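Local coordinates for response regulator FixJ (Bradyrhizobium japonicum, PDB 5XSO), which acts in oxygen-sensing signal transduction as the response regulator that, once activated by FixL, induces expression of nifA and fixK, at residues M125-S128 / A129-A133; S154-E157 / R158-M161; G167-N170 / K171-A174; I184-Y187 / R188-M192. All blocks are in the same frame, centred on the assembly; numbering follows the deposited sequence.

Contact 1 (M125-S128 / A129-A133); sequences MIES and AIRQA
Over the centre of one face of the Arg131 guanidinium sits the carbonyl O of Glu127, 3.9 Å above the plane. NH1 of the same group meets Glu127 OE2 at 3.3 Å in a salt bridge. The two side chains approach at a slant, their flat groups turned 74° apart, which rules out the flat two-pronged pairing that a carboxylate and a guanidinium can make. Arg131 starts with CG anti to its own N and then bends at chi3, about the CG-CD bond (-49°), folding the head back over the preceding turn toward Glu127. It was modelled in two conformers, so the ion pair is that of one of them, and the group may not stay there. A charged pair four residues apart suits the outer side of helix 119-138, where Glu127 also has a long, weak ion pair with Lys14.

The helix is the last of the receiver's (βα)5 fold, and its other side lies on the parallel sheet. There Ile126 and Ile130, one turn apart, point the same way, with Ile126 CG2 3.6 Å from Ile130 CD1. Ile126 also reaches Leu90 of strand 89-93 and Phe39, and Met125 covers Leu113 of strand 111-114. An alanine in place of Ile130 would probably leave Ile126 CG2 without its neighbour and open a gap along this buried ridge. Ala129 is small enough to sit against Pro88. Backbone bonds tie the turns, among them Ile130 N to Ile126 O at 2.9 Å and Arg131 N to Glu127 O at 3.0 Å.

Contact 2 (S154-E157 / R158-M161); sequences SPRE and RQVM
A bend at chi2 of Arg156 (-41°) swings its guanidinium up the helix toward Gln159, while Gln159 runs out straight (chi2 174°), so that the two side chains lie next to each other and point the same way. NH1 of Arg156 then donates to Gln159 OE1 over 2.8 Å. The oxygen lies at the edge of the guanidinium, near its plane, and the N-H reaches one of its lone pairs in the plane of the amide carbonyl, although the two flat groups are turned 54° from each other. Arg156 CD also comes to 3.2 Å from Gln159 OE1, so the oxygen is held against the aliphatic part of the chain as well. NH1 has a second partner, the carbonyl O of Tyr177, and this joins the start of helix 155-166 to the end of helix 170-177.

Ser154 and Glu157 form a capping box at the N-terminus of helix 155-166, within the LuxR-type DNA-binding domain. Ser154 OG accepts from Glu157 N at 3.1 Å, and in return Ser154 N donates to Glu157 OE2 at 2.8 Å, arriving from above the carboxylate plane. Serine suits the N-cap because its short hydroxyl can turn back onto the backbone, and Pro155 suits the first turn because it has no N-H to leave without an acceptor. Glu157 OE2 also forms a salt bridge with Lys194; this lysine and the positive end of the helix dipole would both be expected to favour the charged carboxylate. Further along, Arg158 N donates to Ser154 O at 2.9 Å, and Val160 and Met161 turn their apolar ends to helix 184-195.

Contact 3 (G167-N170 / K171-A174); sequences GLSN and KLIA
The first helix of the helix-turn-helix motif, 170-177, is opened by Ser169, whose side chain caps Leu172 one turn on. Ser169 OG lies between its own backbone N and carbonyl carbon (chi1 64°), a position that turns the hydroxyl back to accept from Leu172 N at 3.0 Å. The side chain of Leu172 closes over the capping oxygen, its CG 3.4 Å from Ser169 OG. Ser169 is gripped again through its carbonyl, which takes the first regular helical bond, from Ile173 N at 2.8 Å.

Just outside the cap, Leu168 completes a hydrophobic staple, the apolar contact between the residue before the N-cap and the fourth residue after it. Leu168 CB comes to 3.5 Å from Ile173 CG1 and to 4.0 Å from Leu172 CB. The branched Ile173 fits because it works on two fronts, meeting Leu168 here while it packs on Val160 and Leu164 of helix 155-166. Gly167 ends that preceding helix in a Schellman motif with a positive phi of 89°, where a CB would be jammed against the preceding carbonyl O.

Asn170 turns its amide to helix 184-195, with ND2 hydrogen-bonded to Glu185 OE1. Its backbone O accepts from Ala174 N at 3.0 Å, and the small Ala174 lets Ile184 come close to this helix. The hydroxyl thus satisfies an amide N-H of the first turn, which has no helical carbonyl before it, while the staple packs Leu168, just before the cap, against the first turn; together they are consistent with a well-marked start to the helix.

Contact 4 (I184-Y187 / R188-M192); sequences IEVY and RANVM
Regular helical bonds join each residue of 184-187 to the one four further on, from Arg188 N to Ile184 O at 2.8 Å through Val191 N to Tyr187 O at 2.8 Å. Among the side chains, Glu185 and Arg188 run side by side, the carboxylate and guanidinium only 15° from parallel. They do not pair directly: a water accepts from Arg188 NH1 at the edge of the guanidinium, in its plane, and donates to Glu185 OE1, each bond 2.9 Å long. Glu185 OE2 instead rests on Arg188 CD at 3.6 Å, and its nearness to NE is a matter of charge alone. A bend at chi2 of Glu185 (-75°) brings the carboxylate round to this position; OE1 has Asn170 as a further partner.

Helix 184-195 is the second helix of the helix-turn-helix and probably the recognition helix, which in LuxR-type regulators enters the major groove. Its inner side is mostly apolar: Ile184 faces helix 170-177, Tyr187 sets its CB against Val160 and its ring beside the chain of Arg156, and Val191 meets Met161 and Leu203, with its CG2 3.3 Å from Tyr187 O. Asn190 lies alongside Val186; the orientation of its amide is uncertain. An alanine at Asn190 would probably open a gap beside Val186, where the amide group now lies, though the backbone bond to Val186 O would stay. On the exposed side, Ala189 CB lies 3.5 Å from Glu185 O.

In the fold
Contact 1 stands apart: it lies on helix 119-138 against the receiver's five-stranded parallel sheet, with its centre about 38 to 44 Å from the centres of the others and across the chain's centre from them. Contacts 2, 3 and 4 follow in order along helices 155-166, 170-177 and 184-195 of the DNA-binding domain. Their centres are only about 9 to 13 Å apart, and all three touch one another, with Val160, Ile173, Ile184 and Val191 among the residues at the joins. Helix 140-152 lies between the two groups in the chain. Full-length FixJ, here unphosphorylated and monomeric, is thus extended, its signal-receiving and DNA-binding parts well separated.

Contact 1 (M125-S128 / A129-A133)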
# COMPACT_ATOMS: atom_id res chain seq x y z
N MET A 125 3.70 -11.96 14.86
CA MET A 125 4.13 -11.17 13.73
C MET A 125 2.94 -10.62 12.97
O MET A 125 2.98 -9.49 12.47
CB MET A 125 5.02 -12.02 12.82
CG MET A 125 5.62 -11.32 11.60
SD MET A 125 6.69 -12.52 10.72
CE MET A 125 8.06 -12.63 11.85
N ILE A 126 1.89 -11.43 12.84
CA ILE A 126 0.69 -10.96 12.16
C ILE A 126 0.07 -9.81 12.92
O ILE A 126 -0.36 -8.82 12.33
CB ILE A 126 -0.32 -12.12 12.00
CG1 ILE A 126 0.18 -13.13 10.96
CG2 ILE A 126 -1.76 -11.56 11.66
CD1 ILE A 126 -0.64 -14.52 11.02
N GLU A 127 -0.02 -9.94 14.26
CA GLU A 127 -0.66 -8.88 15.03
C GLU A 127 0.05 -7.56 14.83
O GLU A 127 -0.59 -6.51 14.69
CB GLU A 127 -0.70 -9.22 16.52
CG GLU A 127 -1.95 -9.88 16.95
CD GLU A 127 -2.09 -9.89 18.46
OE1 GLU A 127 -2.10 -11.00 19.04
OE2 GLU A 127 -2.16 -8.78 19.05
N SER A 128 1.38 -7.60 14.80
CA SER A 128 2.15 -6.38 14.61
C SER A 128 1.95 -5.82 13.21
O SER A 128 1.75 -4.61 13.05
CB SER A 128 3.63 -6.67 14.88
OG SER A 128 4.47 -5.63 14.42
N ALA A 129 1.94 -6.69 12.20
CA ALA A 129 1.75 -6.27 10.80
C ALA A 129 0.40 -5.61 10.59
O ALA A 129 0.29 -4.60 9.88
CB ALA A 129 1.85 -7.50 9.90
N ILE A 130 -0.65 -6.22 11.13
CA ILE A 130 -1.98 -5.66 10.96
C ILE A 130 -2.07 -4.32 11.66
O ILE A 130 -2.60 -3.35 11.11
CB ILE A 130 -3.04 -6.64 11.50
CG1 ILE A 130 -3.23 -7.81 10.54
CG2 ILE A 130 -4.38 -5.92 11.63
CD1 ILE A 130 -4.15 -8.91 11.05
N ARG A 131 -1.53 -4.25 12.88
CA ARG A 131 -1.58 -3.01 13.65
C ARG A 131 -0.90 -1.86 12.90
O ARG A 131 -1.42 -0.74 12.87
CB ARG A 131 -0.95 -3.24 15.02
CG ARG A 131 -0.91 -2.03 15.93
CD ARG A 131 -0.33 -2.38 17.31
NE ARG A 131 -0.94 -3.58 17.89
CZ ARG A 131 -0.28 -4.69 18.19
NH1 ARG A 131 -0.93 -5.73 18.72
NH2 ARG A 131 1.03 -4.78 17.96
N GLN A 132 0.25 -2.13 12.27
CA GLN A 132 0.97 -1.08 11.56
C GLN A 132 0.32 -0.72 10.22
O GLN A 132 0.39 0.44 9.80
CB GLN A 132 2.43 -1.48 11.33
CG GLN A 132 3.13 -2.12 12.52
CD GLN A 132 4.02 -1.19 13.31
OE1 GLN A 132 3.55 -0.24 13.93
NE2 GLN A 132 5.33 -1.48 13.32
N ALA A 133 -0.26 -1.70 9.52
CA ALA A 133 -0.83 -1.47 8.19
C ALA A 133 -2.27 -0.96 8.23
O ALA A 133 -2.73 -0.34 7.26
CB ALA A 133 -0.79 -2.76 7.36

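Contact 2 (S154-E157 / R158-M161)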
# COMPACT_ATOMS: atom_id res chain seq x y z
N SER A 154 -4.96 20.74 -14.18
CA SER A 154 -4.26 20.86 -15.46
C SER A 154 -2.76 20.90 -15.17
O SER A 154 -2.33 21.05 -14.01
CB SER A 154 -4.70 22.14 -16.15
OG SER A 154 -4.05 23.27 -15.52
N PRO A 155 -1.92 20.77 -16.19
CA PRO A 155 -0.48 20.86 -15.95
C PRO A 155 -0.07 22.17 -15.31
O PRO A 155 0.75 22.15 -14.38
CB PRO A 155 0.14 20.66 -17.37
CG PRO A 155 -0.86 19.80 -18.05
CD PRO A 155 -2.20 20.38 -17.61
N ARG A 156 -0.61 23.32 -15.75
CA ARG A 156 -0.18 24.56 -15.14
C ARG A 156 -0.69 24.65 -13.71
O ARG A 156 -0.06 25.25 -12.84
CB ARG A 156 -0.74 25.75 -15.90
CG ARG A 156 -0.07 26.02 -17.30
CD ARG A 156 1.45 25.84 -17.28
NE ARG A 156 2.06 26.28 -18.54
CZ ARG A 156 3.35 26.53 -18.67
NH1 ARG A 156 4.19 26.37 -17.63
NH2 ARG A 156 3.82 26.96 -19.84
N GLU A 157 -1.90 24.15 -13.49
CA GLU A 157 -2.44 24.14 -12.12
C GLU A 157 -1.56 23.32 -11.19
O GLU A 157 -1.34 23.70 -10.03
CB GLU A 157 -3.87 23.60 -12.12
CG GLU A 157 -4.86 24.67 -12.63
CD GLU A 157 -6.10 24.07 -13.21
OE1 GLU A 157 -6.86 24.85 -13.80
OE2 GLU A 157 -6.38 22.86 -13.06
N ARG A 158 -1.04 22.18 -11.70
CA ARG A 158 -0.15 21.37 -10.89
C ARG A 158 1.13 22.13 -10.57
O ARG A 158 1.59 22.13 -9.42
CB ARG A 158 0.11 20.03 -11.62
CG ARG A 158 1.16 19.17 -11.00
CD ARG A 158 0.61 18.54 -9.70
NE ARG A 158 1.61 17.63 -9.15
CZ ARG A 158 1.65 16.32 -9.39
NH1 ARG A 158 0.74 15.74 -10.18
NH2 ARG A 158 2.62 15.60 -8.85
N GLN A 159 1.68 22.84 -11.57
CA GLN A 159 2.85 23.69 -11.31
C GLN A 159 2.57 24.78 -10.31
O GLN A 159 3.42 25.09 -9.47
CB GLN A 159 3.35 24.33 -12.63
CG GLN A 159 4.01 23.29 -13.54
CD GLN A 159 4.36 23.89 -14.90
OE1 GLN A 159 3.78 24.89 -15.31
NE2 GLN A 159 5.34 23.33 -15.56
N VAL A 160 1.44 25.46 -10.44
CA VAL A 160 1.09 26.51 -9.48
C VAL A 160 0.93 25.94 -8.07
O VAL A 160 1.42 26.51 -7.10
CB VAL A 160 -0.17 27.28 -9.93
CG1 VAL A 160 -0.61 28.27 -8.79
CG2 VAL A 160 0.11 28.09 -11.25
N MET A 161 0.30 24.78 -7.95
CA MET A 161 0.21 24.12 -6.64
C MET A 161 1.61 23.87 -6.07
O MET A 161 1.88 24.13 -4.89
CB MET A 161 -0.54 22.79 -6.76
CG MET A 161 -0.38 21.90 -5.49
SD MET A 161 -1.36 20.39 -5.67
CE MET A 161 -2.92 21.17 -5.68

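Contact 3 (G167-N170 / K171-A174)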
# COMPACT_ATOMS: atom_id res chain seq x y z
N GLY A 167 6.65 27.90 -1.57
CA GLY A 167 6.79 29.23 -1.01
C GLY A 167 7.12 30.32 -2.01
O GLY A 167 7.53 31.43 -1.61
N LEU A 168 6.96 30.06 -3.30
CA LEU A 168 7.19 31.12 -4.29
C LEU A 168 6.09 32.15 -4.27
O LEU A 168 4.91 31.85 -4.07
CB LEU A 168 7.28 30.53 -5.72
CG LEU A 168 8.39 29.52 -5.93
CD1 LEU A 168 8.43 29.16 -7.47
CD2 LEU A 168 9.74 30.00 -5.46
N SER A 169 6.50 33.40 -4.51
CA SER A 169 5.56 34.46 -4.81
C SER A 169 4.90 34.19 -6.15
O SER A 169 5.42 33.42 -6.97
CB SER A 169 6.31 35.83 -4.85
OG SER A 169 7.27 35.77 -5.95
N ASN A 170 3.80 34.91 -6.42
CA ASN A 170 3.20 34.82 -7.76
C ASN A 170 4.18 35.23 -8.85
O ASN A 170 4.21 34.62 -9.93
CB ASN A 170 1.98 35.73 -7.85
CG ASN A 170 0.76 35.16 -7.08
OD1 ASN A 170 0.86 34.13 -6.42
ND2 ASN A 170 -0.39 35.83 -7.22
N LYS A 171 4.99 36.28 -8.62
CA LYS A 171 5.96 36.70 -9.64
C LYS A 171 6.96 35.60 -9.90
O LYS A 171 7.34 35.34 -11.06
CB LYS A 171 6.63 37.98 -9.12
CG LYS A 171 7.79 38.49 -10.00
CD LYS A 171 8.04 39.98 -9.71
CE LYS A 171 8.47 40.24 -8.28
NZ LYS A 171 8.83 41.69 -8.13
N LEU A 172 7.40 34.92 -8.85
CA LEU A 172 8.36 33.85 -9.06
C LEU A 172 7.71 32.60 -9.65
O LEU A 172 8.39 31.87 -10.39
CB LEU A 172 9.11 33.48 -7.78
CG LEU A 172 10.13 34.53 -7.27
CD1 LEU A 172 10.61 34.10 -5.91
CD2 LEU A 172 11.29 34.63 -8.25
N ILE A 173 6.45 32.32 -9.32
CA ILE A 173 5.78 31.19 -9.98
C ILE A 173 5.73 31.43 -11.50
O ILE A 173 6.09 30.55 -12.30
CB ILE A 173 4.37 30.96 -9.39
CG1 ILE A 173 4.52 30.48 -7.93
CG2 ILE A 173 3.63 29.83 -10.25
CD1 ILE A 173 3.09 30.31 -7.17
N ALA A 174 5.30 32.62 -11.90
CA ALA A 174 5.27 33.01 -13.31
C ALA A 174 6.63 32.84 -13.96
O ALA A 174 6.76 32.26 -15.06
CB ALA A 174 4.80 34.48 -13.40

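Contact 4 (I184-Y187 / R188-M192)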
# COMPACT_ATOMS: atom_id res chain seq x y z
N ILE A 184 -1.82 33.68 -12.84
CA ILE A 184 -1.43 32.95 -11.63
C ILE A 184 -2.60 32.82 -10.66
O ILE A 184 -2.86 31.73 -10.11
CB ILE A 184 -0.21 33.61 -10.97
CG1 ILE A 184 1.01 33.62 -11.93
CG2 ILE A 184 0.10 32.88 -9.56
CD1 ILE A 184 1.55 32.22 -12.35
N GLU A 185 -3.32 33.91 -10.44
CA GLU A 185 -4.44 33.82 -9.50
C GLU A 185 -5.58 33.00 -10.09
O GLU A 185 -6.37 32.44 -9.32
CB GLU A 185 -4.95 35.20 -9.10
CG GLU A 185 -3.97 35.93 -8.20
CD GLU A 185 -3.98 35.39 -6.77
OE1 GLU A 185 -2.93 35.39 -6.13
OE2 GLU A 185 -5.05 34.96 -6.31
N VAL A 186 -5.72 32.97 -11.42
CA VAL A 186 -6.74 32.09 -12.02
C VAL A 186 -6.43 30.64 -11.70
O VAL A 186 -7.30 29.88 -11.26
CB VAL A 186 -6.83 32.32 -13.54
CG1 VAL A 186 -7.84 31.29 -14.21
CG2 VAL A 186 -7.15 33.81 -13.83
N TYR A 187 -5.17 30.24 -11.92
CA TYR A 187 -4.80 28.89 -11.62
C TYR A 187 -4.87 28.61 -10.13
O TYR A 187 -5.29 27.51 -9.74
CB TYR A 187 -3.38 28.59 -12.15
CG TYR A 187 -3.33 28.55 -13.68
CD1 TYR A 187 -4.32 27.89 -14.43
CD2 TYR A 187 -2.30 29.20 -14.37
CE1 TYR A 187 -4.23 27.81 -15.89
CE2 TYR A 187 -2.20 29.17 -15.76
CZ TYR A 187 -3.18 28.47 -16.51
OH TYR A 187 -3.09 28.41 -17.88
N ARG A 188 -4.43 29.57 -9.29
CA ARG A 188 -4.53 29.35 -7.84
C ARG A 188 -5.99 29.01 -7.47
O ARG A 188 -6.27 28.09 -6.66
CB ARG A 188 -4.08 30.62 -7.11
CG ARG A 188 -4.18 30.41 -5.55
CD ARG A 188 -4.62 31.70 -4.85
NE ARG A 188 -4.71 31.47 -3.38
CZ ARG A 188 -3.70 31.69 -2.54
NH1 ARG A 188 -2.46 32.02 -2.97
NH2 ARG A 188 -3.93 31.48 -1.22
N ALA A 189 -6.92 29.84 -7.96
CA ALA A 189 -8.34 29.63 -7.60
C ALA A 189 -8.80 28.24 -8.05
O ALA A 189 -9.53 27.54 -7.31
CB ALA A 189 -9.23 30.68 -8.25
N ASN A 190 -8.41 27.84 -9.27
CA ASN A 190 -8.75 26.50 -9.74
C ASN A 190 -8.13 25.42 -8.87
O ASN A 190 -8.77 24.38 -8.59
CB ASN A 190 -8.28 26.27 -11.18
CG ASN A 190 -8.96 27.19 -12.22
OD1 ASN A 190 -8.50 27.31 -13.40
ND2 ASN A 190 -9.98 27.90 -11.79
N VAL A 191 -6.85 25.61 -8.48
CA VAL A 191 -6.22 24.66 -7.57
C VAL A 191 -7.05 24.52 -6.29
O VAL A 191 -7.33 23.40 -5.82
CB VAL A 191 -4.77 25.09 -7.25
CG1 VAL A 191 -4.24 24.27 -6.04
CG2 VAL A 191 -3.89 24.75 -8.49
N MET A 192 -7.37 25.64 -5.65
CA MET A 192 -8.07 25.56 -4.38
C MET A 192 -9.43 24.88 -4.54
O MET A 192 -9.83 24.06 -3.68
CB MET A 192 -8.18 26.96 -3.78
CG MET A 192 -6.79 27.65 -3.70
SD MET A 192 -5.56 26.73 -2.69
CE MET A 192 -6.10 27.04 -1.04
O HOH W 1 -1.57 32.90 -5.62